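Local coordinates for putative DNA ligase-like protein Rv0938/MT0965 (Mycobacterium tuberculosis, PDB 2IRU), which is the polymerase domain of LigD, which probably fills gaps and extends DNA ends, working with Ku in non-homologous end joining of double-strand breaks, at residues A[198-201]-A[202-206]. Numbering follows the deposited sequence.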
loop_
_atom_site.group_PDB
_atom_site.type_symbol
_atom_site.label_atom_id
_atom_site.label_comp_id
_atom_site.label_asym_id
_atom_site.label_seq_id
_atom_site.Cartn_x
_atom_site.Cartn_y
_atom_site.Cartn_z
ATOM N N LEU A 198 18.318 -2.735 -6.712
ATOM C CA LEU A 198 17.798 -2.333 -8.026
ATOM C C LEU A 198 17.041 -0.995 -7.998
ATOM O O LEU A 198 17.316 -0.084 -8.814
ATOM C CB LEU A 198 16.910 -3.430 -8.621
ATOM C CG LEU A 198 16.200 -3.135 -9.958
ATOM C CD1 LEU A 198 17.185 -2.737 -11.104
ATOM C CD2 LEU A 198 15.391 -4.357 -10.382
ATOM N N ALA A 199 16.098 -0.884 -7.064
ATOM C CA ALA A 199 15.366 0.367 -6.837
ATOM C C ALA A 199 16.292 1.562 -6.493
ATOM O O ALA A 199 16.134 2.671 -7.046
ATOM C CB ALA A 199 14.285 0.174 -5.780
ATOM N N LYS A 200 17.271 1.325 -5.618
ATOM C CA LYS A 200 18.286 2.335 -5.298
ATOM C C LYS A 200 19.035 2.801 -6.542
ATOM O O LYS A 200 19.262 4.015 -6.695
ATOM C CB LYS A 200 19.295 1.786 -4.292
ATOM C CG LYS A 200 20.281 2.788 -3.714
ATOM C CD LYS A 200 21.327 2.054 -2.910
ATOM C CE LYS A 200 22.263 2.993 -2.173
ATOM N NZ LYS A 200 21.734 3.374 -0.832
ATOM N N ARG A 201 19.454 1.854 -7.397
ATOM C CA ARG A 201 20.144 2.179 -8.660
ATOM C C ARG A 201 19.294 3.104 -9.549
ATOM O O ARG A 201 19.818 4.090 -10.111
ATOM C CB ARG A 201 20.563 0.906 -9.436
ATOM C CG ARG A 201 21.491 1.189 -10.623
ATOM C CD ARG A 201 22.166 -0.047 -11.261
ATOM N NE ARG A 201 22.647 -1.040 -10.294
ATOM C CZ ARG A 201 22.092 -2.237 -10.118
ATOM N NH1 ARG A 201 21.037 -2.602 -10.847
ATOM N NH2 ARG A 201 22.600 -3.077 -9.219
ATOM N N VAL A 202 18.004 2.778 -9.662
ATOM C CA VAL A 202 17.046 3.597 -10.427
ATOM C C VAL A 202 16.975 5.036 -9.861
ATOM O O VAL A 202 17.112 6.030 -10.612
ATOM C CB VAL A 202 15.633 2.921 -10.472
ATOM C CG1 VAL A 202 14.594 3.859 -11.082
ATOM C CG2 VAL A 202 15.716 1.646 -11.282
ATOM N N ALA A 203 16.773 5.136 -8.547
ATOM C CA ALA A 203 16.695 6.442 -7.850
ATOM C C ALA A 203 17.961 7.281 -8.021
ATOM O O ALA A 203 17.897 8.475 -8.352
ATOM C CB ALA A 203 16.434 6.227 -6.379
ATOM N N GLN A 204 19.120 6.661 -7.800
ATOM C CA GLN A 204 20.393 7.373 -7.972
ATOM C C GLN A 204 20.620 7.788 -9.419
ATOM O O GLN A 204 21.148 8.874 -9.679
ATOM C CB GLN A 204 21.563 6.537 -7.444
ATOM C CG GLN A 204 21.480 6.397 -5.936
ATOM C CD GLN A 204 22.586 5.539 -5.347
ATOM O OE1 GLN A 204 23.170 4.695 -6.029
ATOM N NE2 GLN A 204 22.866 5.749 -4.065
ATOM N N ARG A 205 20.184 6.958 -10.361
ATOM C CA ARG A 205 20.293 7.308 -11.783
ATOM C C ARG A 205 19.431 8.513 -12.124
ATOM O O ARG A 205 19.868 9.419 -12.876
ATOM C CB ARG A 205 19.944 6.115 -12.680
ATOM C CG ARG A 205 20.046 6.313 -14.198
ATOM C CD ARG A 205 19.489 5.055 -14.936
ATOM N NE ARG A 205 20.047 3.781 -14.446
ATOM C CZ ARG A 205 19.390 2.612 -14.418
ATOM N NH1 ARG A 205 18.127 2.515 -14.837
ATOM N NH2 ARG A 205 19.991 1.523 -13.953
ATOM N N LEU A 206 18.229 8.540 -11.556
ATOM C CA LEU A 206 17.333 9.674 -11.755
ATOM C C LEU A 206 17.910 10.939 -11.129
ATOM O O LEU A 206 17.879 12.011 -11.742
ATOM C CB LEU A 206 15.919 9.392 -11.242
ATOM C CG LEU A 206 14.883 10.446 -11.662
ATOM C CD1 LEU A 206 14.869 10.721 -13.186
ATOM C CD2 LEU A 206 13.509 10.001 -11.188
#
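Lys200 and Gln204, like Arg201 and Arg205, stand one turn apart on helix 192-209. Four successive i to i+4 backbone bonds run from Leu198-Val202 to Arg201-Arg205, the last two within these pairs. Gln204 N reaches Lys200 O at 2.9 Å with a nearly straight N-H. Arg205 N, also 2.9 Å from Arg201 O, bends to 150°. The side-chain contacts are van der Waals. Gln204 turns CG back beside its own backbone N (chi1 -68°), which sets CG 3.3 Å from Lys200 O and carries the amide alongside the lysine chain. There NE2 lies 3.4 Å from Lys200 CE, touching methylene rather than the ammonium. One position further along, Arg205 NH2 lies against Arg201 CG (3.7 Å) and CD, with Arg201 O over one guanidinium face. The guanidinium planes, though 23° apart, do not touch; Arg201 NE and Arg205 NH2 are 5.2 Å apart, so any repulsion is probably modest. The buried face is apolar: Ala199 and Val202 touch Phe139 of strand 129-143, Ala203 touches Trp231, and Leu206 packs on helix 149-164. The helix is amphipathic, its small and branched residues fitted against the primase-polymerase core, while polar ends rest on methylenes of the preceding turn without side-chain hydrogen bonds within the pairs, leaving the directional hold to the backbone.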